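PDB 7CLU: methyltransferase domain-containing protein from Serratia marcescens, which probably transfers a methyl group from S-adenosyl-L-methionine to a hydroxyl oxygen of an intermediate in the synthesis of the red pigment prodigiosin. Local coordinates for residues T256-I261 and R315-S320; G268-A273 and L333-K338. All blocks are in the same frame, centred on the assembly; numbering follows the deposited sequence.

Contact 1: T256-I261 and R315-S320; sequences TILRNI and RLAGFS
L258 and R259, neighbours on helix 251-264, meet the Schellman motif that ends helix 307-316 in the Rossmann-like methyltransferase domain; A317, at the C-terminal end of that helix, lets helix 251-264 come close, and L258, R259 and F319 pack around it. L258 comes first: its CB lies 3.6 Å from CB of A317, the shortest approach in the contact. The methyl group of A317 is small enough to let the two backbones come near, and CA of R259 stands 4.8 Å from CA of A317. Leucine also suits the buried side of the helix because its branched end continues beyond the alanine, with CD2 4.4 Å from CE2 of F319 and F314 and F271 as further neighbours.

R259 follows at the solvent-exposed margin. With CG anti to its carbonyl carbon (chi1 -75°), its aliphatic part runs past A317, CG lying 3.7 Å from CA of that residue, while the charged end stays at the surface.

The turn behind A317 depends on G318: at its backbone angles (phi 110°) a CB would be jammed against the carbonyl oxygen of A317, which suits glycine; its N bonds back to R315 O at 2.8 Å. Past this turn F319 points toward the helix, and Y262 meets its ring edge-to-face. The same ring approaches the helix backbone obliquely, CE2 standing 3.8 Å from L258 O.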
ATOM      1  N   THR A 256      -0.062  27.271  19.906  1.00 31.09           N
ATOM      2  CA  THR A 256      -1.188  28.197  19.997  1.00 32.90           C
ATOM      3  C   THR A 256      -2.396  27.527  20.644  1.00 32.24           C
ATOM      4  O   THR A 256      -3.028  28.090  21.549  1.00 27.40           O
ATOM      5  CB  THR A 256      -1.551  28.722  18.607  1.00 32.05           C
ATOM      6  OG1 THR A 256      -0.475  29.522  18.097  1.00 36.35           O
ATOM      7  CG2 THR A 256      -2.818  29.536  18.674  1.00 28.86           C
ATOM      8  N   ILE A 257      -2.731  26.318  20.180  1.00 29.01           N
ATOM      9  CA  ILE A 257      -3.823  25.547  20.773  1.00 26.63           C
ATOM     10  C   ILE A 257      -3.593  25.359  22.269  1.00 25.80           C
ATOM     11  O   ILE A 257      -4.501  25.559  23.086  1.00 29.23           O
ATOM     12  CB  ILE A 257      -3.952  24.188  20.062  1.00 25.95           C
ATOM     13  CG1 ILE A 257      -4.515  24.361  18.648  1.00 28.41           C
ATOM     14  CG2 ILE A 257      -4.797  23.263  20.881  1.00 25.72           C
ATOM     15  CD1 ILE A 257      -4.111  23.255  17.691  1.00 28.65           C
ATOM     16  N   LEU A 258      -2.376  24.954  22.645  1.00 23.72           N
ATOM     17  CA  LEU A 258      -2.092  24.633  24.036  1.00 24.18           C
ATOM     18  C   LEU A 258      -2.115  25.886  24.903  1.00 28.76           C
ATOM     19  O   LEU A 258      -2.608  25.858  26.039  1.00 29.42           O
ATOM     20  CB  LEU A 258      -0.739  23.942  24.151  1.00 27.07           C
ATOM     21  CG  LEU A 258      -0.561  22.501  23.638  1.00 24.16           C
ATOM     22  CD1 LEU A 258       0.918  22.174  23.630  1.00 27.75           C
ATOM     23  CD2 LEU A 258      -1.329  21.513  24.519  1.00 24.58           C
ATOM     24  N   ARG A 259      -1.570  26.988  24.385  1.00 28.38           N
ATOM     25  CA  ARG A 259      -1.665  28.259  25.092  1.00 31.34           C
ATOM     26  C   ARG A 259      -3.116  28.712  25.191  1.00 28.19           C
ATOM     27  O   ARG A 259      -3.536  29.255  26.217  1.00 29.41           O
ATOM     28  CB  ARG A 259      -0.803  29.311  24.385  1.00 32.68           C
ATOM     29  CG  ARG A 259       0.697  29.140  24.612  1.00 34.88           C
ATOM     30  CD  ARG A 259       1.467  30.443  24.360  1.00 40.27           C
ATOM     31  NE  ARG A 259       1.514  30.772  22.942  1.00 41.53           N
ATOM     32  CZ  ARG A 259       2.589  30.606  22.176  1.00 43.84           C
ATOM     33  NH1 ARG A 259       3.705  30.127  22.710  1.00 42.11           N
ATOM     34  NH2 ARG A 259       2.550  30.929  20.881  1.00 45.98           N
ATOM     35  N   ASN A 260      -3.905  28.476  24.139  1.00 27.98           N
ATOM     36  CA  ASN A 260      -5.314  28.866  24.176  1.00 26.84           C
ATOM     37  C   ASN A 260      -6.065  28.107  25.260  1.00 33.40           C
ATOM     38  O   ASN A 260      -6.872  28.694  25.994  1.00 30.17           O
ATOM     39  CB  ASN A 260      -5.970  28.633  22.811  1.00 28.53           C
ATOM     40  CG  ASN A 260      -5.654  29.734  21.809  1.00 35.37           C
ATOM     41  OD1 ASN A 260      -5.112  30.777  22.173  1.00 35.11           O
ATOM     42  ND2 ASN A 260      -5.993  29.503  20.543  1.00 32.25           N
ATOM     43  N   ILE A 261      -5.827  26.795  25.365  1.00 29.05           N
ATOM     44  CA  ILE A 261      -6.461  26.006  26.419  1.00 27.72           C
ATOM     45  C   ILE A 261      -5.943  26.416  27.791  1.00 31.01           C
ATOM     46  O   ILE A 261      -6.718  26.545  28.743  1.00 28.99           O
ATOM     47  CB  ILE A 261      -6.243  24.506  26.170  1.00 26.17           C
ATOM     48  CG1 ILE A 261      -6.982  24.078  24.893  1.00 29.16           C
ATOM     49  CG2 ILE A 261      -6.704  23.718  27.390  1.00 28.22           C
ATOM     50  CD1 ILE A 261      -6.723  22.642  24.477  1.00 29.22           C
ATOM     51  N   ARG A 315       5.234  22.690  28.469  1.00 33.16           N
ATOM     52  CA  ARG A 315       5.904  23.664  29.327  1.00 37.06           C
ATOM     53  C   ARG A 315       5.933  25.038  28.672  1.00 35.50           C
ATOM     54  O   ARG A 315       5.582  26.043  29.304  1.00 34.51           O
ATOM     55  CB  ARG A 315       7.318  23.186  29.663  1.00 34.08           C
ATOM     56  CG  ARG A 315       7.336  21.784  30.241  1.00 37.44           C
ATOM     57  CD  ARG A 315       8.723  21.320  30.646  1.00 42.48           C
ATOM     58  NE  ARG A 315       8.614  20.372  31.746  1.00 48.08           N
ATOM     59  CZ  ARG A 315       9.093  19.132  31.739  1.00 50.35           C
ATOM     60  NH1 ARG A 315       9.753  18.663  30.681  1.00 45.37           N
ATOM     61  NH2 ARG A 315       8.911  18.359  32.806  1.00 48.18           N
ATOM     62  N   LEU A 316       6.325  25.095  27.390  1.00 33.82           N
ATOM     63  CA  LEU A 316       6.352  26.364  26.664  1.00 33.92           C
ATOM     64  C   LEU A 316       4.992  27.047  26.666  1.00 38.83           C
ATOM     65  O   LEU A 316       4.915  28.282  26.609  1.00 38.24           O
ATOM     66  CB  LEU A 316       6.813  26.137  25.219  1.00 36.99           C
ATOM     67  CG  LEU A 316       8.294  26.304  24.893  1.00 42.91           C
ATOM     68  CD1 LEU A 316       8.501  26.278  23.380  1.00 45.23           C
ATOM     69  CD2 LEU A 316       8.840  27.597  25.492  1.00 42.58           C
ATOM     70  N   ALA A 317       3.912  26.267  26.724  1.00 34.04           N
ATOM     71  CA  ALA A 317       2.565  26.815  26.765  1.00 34.71           C
ATOM     72  C   ALA A 317       2.136  27.221  28.165  1.00 34.15           C
ATOM     73  O   ALA A 317       1.031  27.753  28.318  1.00 39.26           O
ATOM     74  CB  ALA A 317       1.563  25.807  26.186  1.00 36.61           C
ATOM     75  N   GLY A 318       2.962  26.975  29.186  1.00 32.84           N
ATOM     76  CA  GLY A 318       2.697  27.458  30.526  1.00 36.43           C
ATOM     77  C   GLY A 318       2.328  26.399  31.540  1.00 39.78           C
ATOM     78  O   GLY A 318       2.175  26.728  32.724  1.00 39.01           O
ATOM     79  N   PHE A 319       2.186  25.143  31.126  1.00 33.31           N
ATOM     80  CA  PHE A 319       1.757  24.094  32.037  1.00 35.76           C
ATOM     81  C   PHE A 319       2.860  23.732  33.017  1.00 34.52           C
ATOM     82  O   PHE A 319       4.043  23.710  32.668  1.00 34.90           O
ATOM     83  CB  PHE A 319       1.345  22.848  31.256  1.00 32.49           C
ATOM     84  CG  PHE A 319       0.060  23.009  30.527  1.00 30.89           C
ATOM     85  CD1 PHE A 319      -1.130  23.029  31.222  1.00 30.58           C
ATOM     86  CD2 PHE A 319       0.044  23.174  29.149  1.00 30.24           C
ATOM     87  CE1 PHE A 319      -2.322  23.185  30.558  1.00 31.77           C
ATOM     88  CE2 PHE A 319      -1.144  23.334  28.475  1.00 31.08           C
ATOM     89  CZ  PHE A 319      -2.333  23.339  29.186  1.00 30.55           C
ATOM     90  N   SER A 320       2.454  23.408  34.236  1.00 38.59           N
ATOM     91  CA  SER A 320       3.354  22.935  35.272  1.00 40.19           C
ATOM     92  C   SER A 320       3.256  21.416  35.384  1.00 38.87           C
ATOM     93  O   SER A 320       2.247  20.807  35.010  1.00 36.53           O
ATOM     94  CB  SER A 320       3.015  23.608  36.607  1.00 37.28           C
ATOM     95  OG  SER A 320       3.181  25.019  36.509  1.00 42.27           O
TER

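Contact 2: G268-A273 and L333-K338; sequences GGRFIA and LIVGEK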
ATOM      1  N   GLY A 268      -5.357  25.851  38.865  1.00 38.94           N
ATOM      2  CA  GLY A 268      -5.234  24.521  39.422  1.00 41.32           C
ATOM      3  C   GLY A 268      -5.823  23.415  38.575  1.00 36.43           C
ATOM      4  O   GLY A 268      -5.812  22.257  39.010  1.00 37.81           O
ATOM      5  N   GLY A 269      -6.338  23.729  37.383  1.00 33.83           N
ATOM      6  CA  GLY A 269      -6.942  22.712  36.551  1.00 29.64           C
ATOM      7  C   GLY A 269      -5.904  21.794  35.934  1.00 30.30           C
ATOM      8  O   GLY A 269      -4.710  22.096  35.890  1.00 31.85           O
ATOM      9  N   ARG A 270      -6.380  20.650  35.441  1.00 31.14           N
ATOM     10  CA  ARG A 270      -5.540  19.668  34.769  1.00 30.49           C
ATOM     11  C   ARG A 270      -5.939  19.553  33.299  1.00 26.26           C
ATOM     12  O   ARG A 270      -7.125  19.617  32.962  1.00 26.14           O
ATOM     13  CB  ARG A 270      -5.658  18.299  35.438  1.00 29.16           C
ATOM     14  CG  ARG A 270      -4.742  17.229  34.858  1.00 32.15           C
ATOM     15  CD  ARG A 270      -4.740  15.977  35.735  1.00 31.96           C
ATOM     16  NE  ARG A 270      -3.943  16.190  36.937  1.00 36.07           N
ATOM     17  CZ  ARG A 270      -3.871  15.352  37.967  1.00 36.53           C
ATOM     18  NH1 ARG A 270      -4.565  14.211  37.967  1.00 34.01           N
ATOM     19  NH2 ARG A 270      -3.102  15.663  39.006  1.00 38.65           N
ATOM     20  N   PHE A 271      -4.947  19.385  32.432  1.00 28.02           N
ATOM     21  CA  PHE A 271      -5.195  19.189  31.009  1.00 28.92           C
ATOM     22  C   PHE A 271      -4.462  17.942  30.541  1.00 27.13           C
ATOM     23  O   PHE A 271      -3.314  17.700  30.922  1.00 29.93           O
ATOM     24  CB  PHE A 271      -4.770  20.402  30.176  1.00 24.96           C
ATOM     25  CG  PHE A 271      -4.769  20.137  28.691  1.00 25.38           C
ATOM     26  CD1 PHE A 271      -5.961  19.993  27.997  1.00 22.10           C
ATOM     27  CD2 PHE A 271      -3.580  20.003  27.997  1.00 28.77           C
ATOM     28  CE1 PHE A 271      -5.966  19.729  26.639  1.00 22.32           C
ATOM     29  CE2 PHE A 271      -3.584  19.736  26.647  1.00 23.67           C
ATOM     30  CZ  PHE A 271      -4.782  19.596  25.974  1.00 21.06           C
ATOM     31  N   ILE A 272      -5.139  17.135  29.734  1.00 22.70           N
ATOM     32  CA  ILE A 272      -4.560  15.925  29.183  1.00 24.88           C
ATOM     33  C   ILE A 272      -4.762  15.936  27.673  1.00 21.26           C
ATOM     34  O   ILE A 272      -5.886  16.112  27.200  1.00 22.68           O
ATOM     35  CB  ILE A 272      -5.201  14.656  29.769  1.00 23.45           C
ATOM     36  CG1 ILE A 272      -5.122  14.629  31.306  1.00 26.18           C
ATOM     37  CG2 ILE A 272      -4.569  13.441  29.124  1.00 20.95           C
ATOM     38  CD1 ILE A 272      -5.720  13.333  31.942  1.00 25.71           C
ATOM     39  N   ALA A 273      -3.692  15.724  26.924  1.00 23.46           N
ATOM     40  CA  ALA A 273      -3.791  15.416  25.502  1.00 25.92           C
ATOM     41  C   ALA A 273      -3.450  13.946  25.318  1.00 21.94           C
ATOM     42  O   ALA A 273      -2.414  13.501  25.809  1.00 26.47           O
ATOM     43  CB  ALA A 273      -2.830  16.270  24.682  1.00 22.04           C
ATOM     44  N   LEU A 333      -0.843   9.483  27.372  1.00 30.73           N
ATOM     45  CA  LEU A 333      -1.397  10.706  27.943  1.00 30.41           C
ATOM     46  C   LEU A 333      -0.269  11.690  28.228  1.00 28.68           C
ATOM     47  O   LEU A 333       0.735  11.336  28.860  1.00 30.52           O
ATOM     48  CB  LEU A 333      -2.186  10.411  29.229  1.00 25.46           C
ATOM     49  CG  LEU A 333      -3.386   9.464  29.174  1.00 30.00           C
ATOM     50  CD1 LEU A 333      -4.134   9.486  30.497  1.00 30.09           C
ATOM     51  CD2 LEU A 333      -4.343   9.745  27.997  1.00 24.77           C
ATOM     52  N   ILE A 334      -0.418  12.916  27.741  1.00 26.32           N
ATOM     53  CA  ILE A 334       0.463  14.010  28.116  1.00 26.24           C
ATOM     54  C   ILE A 334      -0.350  14.925  29.023  1.00 28.37           C
ATOM     55  O   ILE A 334      -1.446  15.356  28.652  1.00 27.37           O
ATOM     56  CB  ILE A 334       1.029  14.740  26.887  1.00 23.85           C
ATOM     57  CG1 ILE A 334       1.760  13.728  25.994  1.00 25.99           C
ATOM     58  CG2 ILE A 334       2.014  15.768  27.316  1.00 26.49           C
ATOM     59  CD1 ILE A 334       1.228  13.650  24.577  1.00 32.27           C
ATOM     60  N   VAL A 335       0.156  15.160  30.237  1.00 28.77           N
ATOM     61  CA  VAL A 335      -0.620  15.725  31.335  1.00 26.30           C
ATOM     62  C   VAL A 335       0.122  16.928  31.900  1.00 29.35           C
ATOM     63  O   VAL A 335       1.347  16.892  32.058  1.00 30.72           O
ATOM     64  CB  VAL A 335      -0.847  14.679  32.451  1.00 31.31           C
ATOM     65  CG1 VAL A 335      -1.693  15.253  33.587  1.00 27.39           C
ATOM     66  CG2 VAL A 335      -1.453  13.402  31.874  1.00 33.70           C
ATOM     67  N   GLY A 336      -0.624  17.980  32.232  1.00 35.72           N
ATOM     68  CA  GLY A 336      -0.039  19.150  32.868  1.00 34.59           C
ATOM     69  C   GLY A 336      -1.088  19.907  33.654  1.00 35.84           C
ATOM     70  O   GLY A 336      -2.295  19.716  33.462  1.00 32.95           O
ATOM     71  N   GLU A 337      -0.615  20.771  34.553  1.00 35.39           N
ATOM     72  CA  GLU A 337      -1.500  21.552  35.405  1.00 35.92           C
ATOM     73  C   GLU A 337      -1.259  23.046  35.224  1.00 35.94           C
ATOM     74  O   GLU A 337      -0.184  23.491  34.798  1.00 35.02           O
ATOM     75  CB  GLU A 337      -1.333  21.184  36.889  1.00 40.54           C
ATOM     76  CG  GLU A 337      -2.002  19.883  37.286  1.00 38.23           C
ATOM     77  CD  GLU A 337      -1.028  18.737  37.316  1.00 38.75           C
ATOM     78  OE1 GLU A 337       0.171  18.997  37.571  1.00 40.70           O
ATOM     79  OE2 GLU A 337      -1.456  17.583  37.091  1.00 37.11           O
ATOM     80  N   LYS A 338      -2.289  23.813  35.568  1.00 35.93           N
ATOM     81  CA  LYS A 338      -2.280  25.264  35.452  1.00 36.95           C
ATOM     82  C   LYS A 338      -2.053  25.847  36.843  1.00 41.44           C
ATOM     83  O   LYS A 338      -2.903  25.702  37.733  1.00 41.65           O
ATOM     84  CB  LYS A 338      -3.587  25.777  34.847  1.00 35.46           C
ATOM     85  CG  LYS A 338      -3.718  27.291  34.898  1.00 36.61           C
ATOM     86  CD  LYS A 338      -4.811  27.838  33.992  1.00 36.36           C
ATOM     87  CE  LYS A 338      -4.665  29.363  33.882  1.00 37.48           C
ATOM     88  NZ  LYS A 338      -5.744  30.043  33.115  1.00 35.24           N
TER
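F271 and G336 form a hydrogen-bonded pair between two antiparallel strands, 270-275 and 332-337, within the seven-stranded mixed sheet of a Rossmann-like class I methyltransferase. F271 N reaches G336 O at 2.9 Å with an almost straight N-H...O angle of 170°, and G336 N returns a bond to F271 O. A273 and I334 repeat the exchange, while G269 O accepts from K338 N. Beyond the regular strand, G268 takes a positive phi that glycine tolerates readily, and its N meets K338 O at 2.7 Å through a more bent bond.

The non-hydrogen-bonded pairs put their side chains on the other face from F271. I272 and V335 run side by side, CG1 of the isoleucine 3.9 Å from CG2 of the valine; both are beta-branched, a shape that suits extended strands. CG2 of I272 also touches CB of L333 at 3.9 Å. F156 and F160 of helix 154-163 pack against this patch, F160 touching both I272 and L333.

Farther along the same face, R270 and E337 form a salt bridge. CD of R270 crosses V335 obliquely, 3.8 Å from CG1, and the bend at chi3 (-76°) then turns NE toward the carboxylate. R323 on the next strand is a second partner for E337 OE2, N321 binds OE1, and Y164 OH holds R270 NH1; this shared carboxylate probably offsets the closeness of the two guanidinium groups. K338 instead sends its extended chain away to the carbonyl oxygens of Y262 and M265. The guanidinium and carboxylate planes stand 60° apart, so the pairing is not flat: R270 NE meets the anti lone pair of E337 OE2 at 2.9 Å, and R270 NH2 adds a weak bond to the same OE2 at 3.2 Å.

The centres of contacts 1 and 2 lie about 10 Å apart, and their segments alternate along the chain: helix 251-264, strand 270-275, the end of helix 307-316, then strand 332-337. Contact 1, helix 251-264 with the end of helix 307-316 and the turn after it, lies over the sheet face that carries F271. That ring joins the layers, with CE2 3.6 Å from CD2 of L258 and CE1 3.7 Å from CD1 of I261. A probable hydrogen bond, S320 N to E337 O at 2.7 Å, ties the end of segment 315-320 to strand 332-337. Together they join both helices to the seven-stranded sheet, with the side chain of F271 about 7 Å from that of V227, which binds S-adenosyl-L-homocysteine.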